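Local coordinates for UspA domain-containing protein (PDB 2DUM) that is of unknown function but belongs to the universal stress protein A family, some of whose members bind ATP, at residues L9-F14 against D107-V112; E16-A21 against Q81-E86; E23-R28 against P150-K155. All blocks are in the same frame, centred on the assembly; numbering follows the deposited sequence.

Contact 1 of 3, residues L9-F14 against D107-V112; sequences LFPTDF and DEIVKV
Leu9 and Pro11 of the central strand 7-11 meet Ile109 and Val112 of helix 105-115 in a buried, wholly apolar contact between the sheet and one of the helices that cover it. Alternation along the strand turns these two residues to the same face, while a spacing of three along the helix brings Ile109 and Val112 round to the side that looks at them. Pro11 offers its ring as a compact hydrocarbon surface: CG lies 3.4 Å from CD1 of Ile109 and 3.8 Å from CG2 of the same residue, so both branches of the isoleucine bear on the proline. Further back along the strand, Leu9 holds CG anti to its backbone nitrogen (chi1 178°), from where CD2 reaches Val112 CG1 at 3.7 Å, the two side chains crossing at about a right angle. The fold is a doubly wound alpha/beta sandwich: helix 105-115 is the link of a beta-alpha-beta crossover from strand 95-103 to strand 120-124, and on the way it packs across one face of strands 35-43 and 7-11. Phe10 points to the other face, against Val22 and Phe91. Another side of the helix carries charge: Lys111 NZ bridges two carboxylates, meeting Glu108 OE1 at 2.8 Å on its syn side and Asp107 OD1 at 3.2 Å from above the carboxylate plane; the other oxygen of Glu108 pairs with Arg101.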
loop_
_atom_site.group_PDB
_atom_site.type_symbol
_atom_site.label_atom_id
_atom_site.label_comp_id
_atom_site.label_asym_id
_atom_site.label_seq_id
_atom_site.Cartn_x
_atom_site.Cartn_y
_atom_site.Cartn_z
ATOM N N LEU A 9 9.790 -6.105 1.697
ATOM C CA LEU A 9 10.916 -5.687 0.843
ATOM C C LEU A 9 10.742 -4.246 0.716
ATOM O O LEU A 9 9.600 -3.732 0.740
ATOM C CB LEU A 9 10.755 -6.272 -0.558
ATOM C CG LEU A 9 11.592 -6.140 -1.848
ATOM C CD1 LEU A 9 11.675 -4.794 -2.270
ATOM C CD2 LEU A 9 12.997 -6.648 -1.680
ATOM N N PHE A 10 11.834 -3.568 0.492
ATOM C CA PHE A 10 11.802 -2.164 0.625
ATOM C C PHE A 10 12.955 -1.702 -0.163
ATOM O O PHE A 10 14.085 -1.882 0.253
ATOM C CB PHE A 10 12.061 -1.803 2.096
ATOM C CG PHE A 10 12.301 -0.375 2.288
ATOM C CD1 PHE A 10 13.547 0.133 2.172
ATOM C CD2 PHE A 10 11.269 0.472 2.462
ATOM C CE1 PHE A 10 13.798 1.438 2.269
ATOM C CE2 PHE A 10 11.510 1.838 2.560
ATOM C CZ PHE A 10 12.806 2.300 2.467
ATOM N N PRO A 11 12.701 -1.220 -1.348
ATOM C CA PRO A 11 13.581 -0.492 -2.217
ATOM C C PRO A 11 13.957 0.917 -1.809
ATOM O O PRO A 11 13.079 1.798 -1.650
ATOM C CB PRO A 11 12.782 -0.430 -3.467
ATOM C CG PRO A 11 11.905 -1.737 -3.343
ATOM C CD PRO A 11 11.446 -1.556 -2.016
ATOM N N THR A 12 15.278 1.113 -1.676
ATOM C CA THR A 12 15.874 2.436 -1.460
ATOM C C THR A 12 16.555 3.049 -2.648
ATOM O O THR A 12 17.406 2.487 -3.321
ATOM C CB THR A 12 16.879 2.563 -0.285
ATOM O OG1 THR A 12 17.512 3.867 -0.342
ATOM C CG2 THR A 12 17.963 1.464 -0.337
ATOM N N ASP A 13 16.205 4.300 -2.785
ATOM C CA ASP A 13 16.392 5.078 -3.948
ATOM C C ASP A 13 17.652 5.791 -3.695
ATOM O O ASP A 13 18.089 6.594 -4.466
ATOM C CB ASP A 13 15.252 6.084 -3.861
ATOM C CG ASP A 13 15.093 6.866 -5.117
ATOM O OD1 ASP A 13 15.981 6.593 -5.950
ATOM O OD2 ASP A 13 14.130 7.710 -5.267
ATOM N N PHE A 14 18.226 5.510 -2.553
ATOM C CA PHE A 14 19.179 6.405 -1.965
ATOM C C PHE A 14 18.732 7.827 -1.987
ATOM O O PHE A 14 19.410 8.627 -1.389
ATOM C CB PHE A 14 20.567 6.242 -2.546
ATOM C CG PHE A 14 21.207 5.020 -2.072
ATOM C CD1 PHE A 14 21.281 4.779 -0.717
ATOM C CD2 PHE A 14 21.655 4.033 -2.978
ATOM C CE1 PHE A 14 21.846 3.555 -0.273
ATOM C CE2 PHE A 14 22.226 2.788 -2.538
ATOM C CZ PHE A 14 22.327 2.541 -1.210
ATOM N N ASP A 107 11.522 -3.191 -12.502
ATOM C CA ASP A 107 11.482 -4.523 -13.022
ATOM C C ASP A 107 12.327 -5.384 -12.091
ATOM O O ASP A 107 12.054 -6.561 -11.813
ATOM C CB ASP A 107 11.938 -4.552 -14.479
ATOM C CG ASP A 107 11.780 -5.953 -15.119
ATOM O OD1 ASP A 107 12.789 -6.487 -15.663
ATOM O OD2 ASP A 107 10.670 -6.569 -15.061
ATOM N N GLU A 108 13.350 -4.769 -11.555
ATOM C CA GLU A 108 14.103 -5.509 -10.597
ATOM C C GLU A 108 13.305 -5.686 -9.297
ATOM O O GLU A 108 13.158 -6.810 -8.822
ATOM C CB GLU A 108 15.450 -4.854 -10.394
ATOM C CG GLU A 108 16.300 -4.881 -11.666
ATOM C CD GLU A 108 16.233 -6.227 -12.437
ATOM O OE1 GLU A 108 16.283 -6.193 -13.718
ATOM O OE2 GLU A 108 16.149 -7.295 -11.754
ATOM N N ILE A 109 12.780 -4.576 -8.756
ATOM C CA ILE A 109 11.824 -4.601 -7.659
ATOM C C ILE A 109 10.857 -5.784 -7.805
ATOM O O ILE A 109 10.720 -6.582 -6.893
ATOM C CB ILE A 109 10.949 -3.333 -7.617
ATOM C CG1 ILE A 109 11.751 -2.051 -7.772
ATOM C CG2 ILE A 109 10.250 -3.260 -6.363
ATOM C CD1 ILE A 109 12.654 -1.800 -6.691
ATOM N N VAL A 110 10.199 -5.904 -8.947
ATOM C CA VAL A 110 9.157 -6.874 -9.094
ATOM C C VAL A 110 9.748 -8.296 -9.214
ATOM O O VAL A 110 9.199 -9.321 -8.766
ATOM C CB VAL A 110 8.390 -6.551 -10.336
ATOM C CG1 VAL A 110 7.395 -7.670 -10.617
ATOM C CG2 VAL A 110 7.699 -5.240 -10.164
ATOM N N LYS A 111 10.900 -8.331 -9.853
ATOM C CA LYS A 111 11.603 -9.592 -10.055
ATOM C C LYS A 111 11.966 -10.130 -8.703
ATOM O O LYS A 111 11.588 -11.235 -8.372
ATOM C CB LYS A 111 12.808 -9.471 -11.035
ATOM C CG LYS A 111 12.518 -10.119 -12.419
ATOM C CD LYS A 111 13.004 -9.353 -13.632
ATOM C CE LYS A 111 14.505 -9.462 -13.721
ATOM N NZ LYS A 111 15.052 -8.492 -14.742
ATOM N N VAL A 112 12.632 -9.324 -7.905
ATOM C CA VAL A 112 13.072 -9.737 -6.585
ATOM C C VAL A 112 11.901 -9.946 -5.621
ATOM O O VAL A 112 11.957 -10.821 -4.785
ATOM C CB VAL A 112 13.979 -8.667 -5.958
ATOM C CG1 VAL A 112 14.095 -8.853 -4.447
ATOM C CG2 VAL A 112 15.391 -8.613 -6.635
#

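Contact 2 of 3, residues E16-A21 against Q81-E86; sequences EGAYRA and QEKAEE
Segments 16-21 of helix 16-28 and 81-86 of helix 69-90, which meet through Tyr19 and Lys83, run in nearly the same direction, their axes 28° apart in angle and 12.8 Å apart at closest approach. Such a separation is too wide for backbones to pack closely, and long side chains span it. Lys83 suits this task: its CG is anti to the backbone nitrogen (chi1 175°) and the chain beyond stays extended, which carries the ammonium group over a face of the Tyr19 ring. NZ stands 3.7 Å from the ring centroid and only 12° off the normal, a cation-pi interaction. The methylenes take part as well, with Lys83 CD 3.7 Å from Tyr19 CE2, beside the hydroxyl end of the ring. Ala18, too small to obstruct, places CB 3.8 Å from NZ. At the ring's edge and near its plane comes Glu86, its OE2 4.3 Å from Tyr19 CD2, a loose approach. NZ also has a probable hydrogen bond to the hydroxyl of Thr12. A leucine in place of Tyr19 would probably leave the ammonium group without the pi face it sits over and open a gap beside CD and CE, which now touch the ring rim at CE2. Because Lys83 is buried, the electron-rich ring and the Thr12 hydroxyl together are likely to repay part of the cost of removing a positive charge from water.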
loop_
_atom_site.group_PDB
_atom_site.type_symbol
_atom_site.label_atom_id
_atom_site.label_comp_id
_atom_site.label_asym_id
_atom_site.label_seq_id
_atom_site.Cartn_x
_atom_site.Cartn_y
_atom_site.Cartn_z
ATOM N N GLU A 16 16.376 11.342 -1.215
ATOM C CA GLU A 16 15.586 12.023 -0.155
ATOM C C GLU A 16 14.410 11.196 0.422
ATOM O O GLU A 16 14.321 10.870 1.632
ATOM C CB GLU A 16 14.913 13.279 -0.822
ATOM C CG GLU A 16 15.764 14.527 -1.120
ATOM C CD GLU A 16 16.487 15.022 0.147
ATOM O OE1 GLU A 16 17.008 14.115 0.908
ATOM O OE2 GLU A 16 16.529 16.297 0.365
ATOM N N GLY A 17 13.514 10.928 -0.544
ATOM C CA GLY A 17 12.190 10.361 -0.386
ATOM C C GLY A 17 12.324 9.086 0.340
ATOM O O GLY A 17 11.471 8.785 1.176
ATOM N N ALA A 18 13.451 8.409 0.042
ATOM C CA ALA A 18 13.819 7.077 0.491
ATOM C C ALA A 18 14.147 7.104 1.954
ATOM O O ALA A 18 13.671 6.272 2.680
ATOM C CB ALA A 18 14.966 6.584 -0.313
ATOM N N TYR A 19 14.901 8.101 2.409
ATOM C CA TYR A 19 15.183 8.209 3.836
ATOM C C TYR A 19 14.020 8.705 4.648
ATOM O O TYR A 19 13.836 8.303 5.763
ATOM C CB TYR A 19 16.329 9.162 4.062
ATOM C CG TYR A 19 17.596 8.558 3.599
ATOM C CD1 TYR A 19 18.117 8.872 2.336
ATOM C CD2 TYR A 19 18.273 7.630 4.408
ATOM C CE1 TYR A 19 19.297 8.282 1.878
ATOM C CE2 TYR A 19 19.465 7.026 3.969
ATOM C CZ TYR A 19 19.963 7.355 2.696
ATOM O OH TYR A 19 21.117 6.735 2.260
ATOM N N ARG A 20 13.258 9.631 4.098
ATOM C CA ARG A 20 12.065 10.075 4.745
ATOM C C ARG A 20 11.086 8.940 4.969
ATOM O O ARG A 20 10.512 8.777 6.063
ATOM C CB ARG A 20 11.435 11.163 3.914
ATOM C CG ARG A 20 11.751 12.618 4.390
ATOM C CD ARG A 20 11.716 12.917 5.953
ATOM N NE ARG A 20 10.411 12.819 6.679
ATOM C CZ ARG A 20 10.237 12.948 8.021
ATOM N NH1 ARG A 20 11.259 13.187 8.864
ATOM N NH2 ARG A 20 9.011 12.845 8.539
ATOM N N ALA A 21 10.901 8.123 3.944
ATOM C CA ALA A 21 9.925 7.032 4.050
ATOM C C ALA A 21 10.283 6.194 5.216
ATOM O O ALA A 21 9.421 5.724 5.949
ATOM C CB ALA A 21 9.905 6.260 2.882
ATOM N N GLN A 81 25.099 -1.027 2.758
ATOM C CA GLN A 81 25.381 -1.995 3.772
ATOM C C GLN A 81 25.646 -1.278 5.092
ATOM O O GLN A 81 25.691 -1.872 6.162
ATOM C CB GLN A 81 26.422 -3.057 3.354
ATOM C CG GLN A 81 26.226 -4.437 4.115
ATOM C CD GLN A 81 26.593 -4.412 5.701
ATOM O OE1 GLN A 81 27.807 -4.320 6.092
ATOM N NE2 GLN A 81 25.535 -4.490 6.584
ATOM N N GLU A 82 25.693 0.024 5.071
ATOM C CA GLU A 82 25.674 0.598 6.371
ATOM C C GLU A 82 24.265 1.107 6.797
ATOM O O GLU A 82 23.979 1.131 7.969
ATOM C CB GLU A 82 26.842 1.574 6.522
ATOM C CG GLU A 82 26.713 2.870 5.656
ATOM C CD GLU A 82 25.867 3.981 6.365
ATOM O OE1 GLU A 82 26.460 5.043 6.769
ATOM O OE2 GLU A 82 24.628 3.767 6.536
ATOM N N LYS A 83 23.391 1.457 5.852
ATOM C CA LYS A 83 21.977 1.849 6.093
ATOM C C LYS A 83 21.177 0.592 6.356
ATOM O O LYS A 83 20.004 0.622 6.630
ATOM C CB LYS A 83 21.429 2.557 4.833
ATOM C CG LYS A 83 19.969 2.954 4.792
ATOM C CD LYS A 83 19.511 3.398 3.362
ATOM C CE LYS A 83 17.897 3.739 3.190
ATOM N NZ LYS A 83 17.264 4.716 2.079
ATOM N N ALA A 84 21.846 -0.541 6.183
ATOM C CA ALA A 84 21.341 -1.863 6.549
ATOM C C ALA A 84 20.931 -1.780 7.961
ATOM O O ALA A 84 19.861 -2.204 8.302
ATOM C CB ALA A 84 22.415 -2.905 6.447
ATOM N N GLU A 85 21.787 -1.240 8.800
ATOM C CA GLU A 85 21.533 -1.373 10.221
ATOM C C GLU A 85 20.649 -0.281 10.884
ATOM O O GLU A 85 20.232 -0.470 12.014
ATOM C CB GLU A 85 22.824 -1.717 11.003
ATOM C CG GLU A 85 22.627 -2.320 12.458
ATOM C CD GLU A 85 22.123 -3.827 12.573
ATOM O OE1 GLU A 85 22.515 -4.759 11.755
ATOM O OE2 GLU A 85 21.331 -4.053 13.554
ATOM N N GLU A 86 20.310 0.800 10.196
ATOM C CA GLU A 86 19.297 1.734 10.774
ATOM C C GLU A 86 17.809 1.483 10.264
ATOM O O GLU A 86 16.780 1.686 10.978
ATOM C CB GLU A 86 19.796 3.205 10.737
ATOM C CG GLU A 86 18.834 4.285 10.158
ATOM C CD GLU A 86 19.062 4.686 8.659
ATOM O OE1 GLU A 86 19.918 4.068 7.973
ATOM O OE2 GLU A 86 18.359 5.625 8.155
#

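Contact 3 of 3, residues E23-R28 against P150-K155; sequences EVFEKR and PVLIIK
Phe25 and Val24 of helix 16-28 pack on Leu152 and Ile154 of strand 151-154, forming a helix-to-sheet layer at the strand that ends the parallel sheet within this chain. The short helix and strand segments run almost perpendicular, at 99°, and their axes come no closer than 10.1 Å, which leaves room for one layer of large apolar side chains. Phe25 and Ile154 supply most of it. With CG anti to the backbone nitrogen (chi1 -170°), the Phe25 ring is carried off the helix to where both strand residues can touch it: Ile154 brings CD1 to the ring edge, near its plane, 4.0 Å from Phe25 CD1, and Leu152 brings CD1 obliquely to Phe25 CE1 at 4.2 Å. Each aliphatic side chain crosses the phenylalanine at about a right angle. The other branch of Ile154 serves Val24, CG2 lying 4.4 Å from Val24 CB, so one beta-branched residue fills space beside two neighbours on the helix. Alternation turns Leu152 and Ile154 to the same face, and their branched hydrocarbon side chains suit this buried, apolar layer; Ile153 instead points to the opposite side of the strand, by Ser125. Around this core the Phe25 ring also stacks with Phe91, and Arg28, which has Val24 CG1 at the in-plane edge of its guanidinium group, forms a salt bridge with Asp158. Strand 151-154 has two neighbours. On one side it bonds in parallel to strand 120-124; on the other, Val151, Leu152 and Ile153 pair antiparallel with a strand of the second subunit, whose Met4 packs on Ile154. A helix backing a last strand that joins two parallel sheets into one across a dimer interface is an arrangement known from universal stress proteins.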
loop_
_atom_site.group_PDB
_atom_site.type_symbol
_atom_site.label_atom_id
_atom_site.label_comp_id
_atom_site.label_asym_id
_atom_site.label_seq_id
_atom_site.Cartn_x
_atom_site.Cartn_y
_atom_site.Cartn_z
ATOM N N GLU A 23 12.059 7.249 8.120
ATOM C CA GLU A 23 11.502 7.906 9.350
ATOM C C GLU A 23 10.004 7.646 9.482
ATOM O O GLU A 23 9.524 7.087 10.495
ATOM C CB GLU A 23 11.706 9.412 9.354
ATOM C CG GLU A 23 13.144 9.791 9.618
ATOM C CD GLU A 23 13.640 11.005 8.771
ATOM O OE1 GLU A 23 13.185 11.241 7.612
ATOM O OE2 GLU A 23 14.537 11.728 9.259
ATOM N N VAL A 24 9.268 8.019 8.434
ATOM C CA VAL A 24 7.840 7.940 8.528
ATOM C C VAL A 24 7.473 6.539 8.972
ATOM O O VAL A 24 6.670 6.439 9.862
ATOM C CB VAL A 24 7.188 8.242 7.221
ATOM C CG1 VAL A 24 5.775 8.508 7.442
ATOM C CG2 VAL A 24 7.867 9.414 6.596
ATOM N N PHE A 25 8.072 5.470 8.403
ATOM C CA PHE A 25 7.672 4.154 8.806
ATOM C C PHE A 25 8.002 4.063 10.228
ATOM O O PHE A 25 7.197 3.589 11.030
ATOM C CB PHE A 25 8.428 3.097 8.111
ATOM C CG PHE A 25 7.868 1.713 8.347
ATOM C CD1 PHE A 25 6.659 1.330 7.826
ATOM C CD2 PHE A 25 8.561 0.757 9.064
ATOM C CE1 PHE A 25 6.136 0.050 8.048
ATOM C CE2 PHE A 25 8.012 -0.573 9.261
ATOM C CZ PHE A 25 6.801 -0.888 8.768
ATOM N N GLU A 26 9.173 4.602 10.573
ATOM C CA GLU A 26 9.687 4.515 11.944
ATOM C C GLU A 26 8.755 5.127 12.952
ATOM O O GLU A 26 8.475 4.494 13.961
ATOM C CB GLU A 26 11.090 5.108 12.050
ATOM C CG GLU A 26 11.449 5.744 13.453
ATOM C CD GLU A 26 11.929 4.692 14.508
ATOM O OE1 GLU A 26 11.077 4.313 15.374
ATOM O OE2 GLU A 26 13.135 4.237 14.455
ATOM N N LYS A 27 8.237 6.330 12.633
ATOM C CA LYS A 27 7.191 7.060 13.476
ATOM C C LYS A 27 5.753 6.536 13.438
ATOM O O LYS A 27 5.160 6.226 14.482
ATOM C CB LYS A 27 7.185 8.560 13.261
ATOM C CG LYS A 27 7.041 9.315 14.622
ATOM C CD LYS A 27 6.295 8.445 15.845
ATOM C CE LYS A 27 5.488 9.266 16.989
ATOM N NZ LYS A 27 3.974 9.523 16.656
ATOM N N ARG A 28 5.231 6.401 12.220
ATOM C CA ARG A 28 3.966 5.729 11.941
ATOM C C ARG A 28 3.879 4.370 12.528
ATOM O O ARG A 28 2.932 4.108 13.246
ATOM C CB ARG A 28 3.735 5.623 10.437
ATOM C CG ARG A 28 3.695 6.968 9.812
ATOM C CD ARG A 28 2.957 7.002 8.528
ATOM N NE ARG A 28 1.998 8.135 8.466
ATOM C CZ ARG A 28 0.739 8.092 8.932
ATOM N NH1 ARG A 28 -0.028 9.169 8.811
ATOM N NH2 ARG A 28 0.250 6.976 9.527
ATOM N N PRO A 150 1.341 -7.753 -2.120
ATOM C CA PRO A 150 0.738 -6.523 -1.570
ATOM C C PRO A 150 1.716 -5.395 -1.457
ATOM O O PRO A 150 2.927 -5.646 -1.624
ATOM C CB PRO A 150 0.170 -6.964 -0.240
ATOM C CG PRO A 150 0.952 -8.167 0.164
ATOM C CD PRO A 150 1.450 -8.822 -1.108
ATOM N N VAL A 151 1.226 -4.153 -1.307
ATOM C CA VAL A 151 2.115 -3.002 -1.464
ATOM C C VAL A 151 1.804 -1.877 -0.530
ATOM O O VAL A 151 0.685 -1.395 -0.522
ATOM C CB VAL A 151 2.118 -2.415 -2.889
ATOM C CG1 VAL A 151 2.982 -1.094 -2.961
ATOM C CG2 VAL A 151 2.680 -3.371 -3.891
ATOM N N LEU A 152 2.787 -1.417 0.236
ATOM C CA LEU A 152 2.525 -0.363 1.167
ATOM C C LEU A 152 3.096 0.928 0.558
ATOM O O LEU A 152 4.353 1.127 0.316
ATOM C CB LEU A 152 3.224 -0.698 2.473
ATOM C CG LEU A 152 2.465 -0.471 3.787
ATOM C CD1 LEU A 152 3.386 -0.326 4.922
ATOM C CD2 LEU A 152 1.739 0.719 3.787
ATOM N N ILE A 153 2.214 1.857 0.265
ATOM C CA ILE A 153 2.858 3.085 -0.152
ATOM C C ILE A 153 2.838 4.070 1.000
ATOM O O ILE A 153 1.786 4.458 1.511
ATOM C CB ILE A 153 2.534 3.611 -1.596
ATOM C CG1 ILE A 153 2.601 5.102 -1.532
ATOM C CG2 ILE A 153 1.239 3.145 -2.179
ATOM C CD1 ILE A 153 1.222 5.791 -0.943
ATOM N N ILE A 154 4.024 4.376 1.493
ATOM C CA ILE A 154 4.137 5.210 2.695
ATOM C C ILE A 154 4.377 6.596 2.127
ATOM O O ILE A 154 4.719 6.692 0.905
ATOM C CB ILE A 154 5.223 4.641 3.699
ATOM C CG1 ILE A 154 4.760 4.629 5.138
ATOM C CG2 ILE A 154 6.416 5.503 3.820
ATOM C CD1 ILE A 154 4.012 3.349 5.559
ATOM N N LYS A 155 4.145 7.643 2.929
ATOM C CA LYS A 155 4.158 8.990 2.382
ATOM C C LYS A 155 4.713 10.131 3.274
ATOM O O LYS A 155 5.646 10.857 2.868
ATOM C CB LYS A 155 2.743 9.314 1.944
ATOM C CG LYS A 155 2.637 10.023 0.609
ATOM C CD LYS A 155 1.203 10.244 0.198
ATOM C CE LYS A 155 0.601 9.065 -0.542
ATOM N NZ LYS A 155 -0.383 9.673 -1.534
#

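Contacts 1 and 3 reach the same parallel sheet at different strands, with centres 15 Å apart and nearest atoms about 6 Å apart, so they do not touch. The centre of contact 2 is 13 Å from each of the other two, so the three form a triangle. Contact 2 meets contact 1 where Lys83 NZ comes within 2.6 Å of Thr12 OG1, which ties helix 69-90 to the loop leaving strand 7-11. It shares helix 16-28 with contact 3, where Ala21 O lies 3.7 Å from Ile154 CG2. In ATP-binding relatives the nucleotide sits near the C-terminal ends of the central strands; Thr12 follows strand 7-11 at that end, so contacts 1 and 2 probably lie near the corresponding region here.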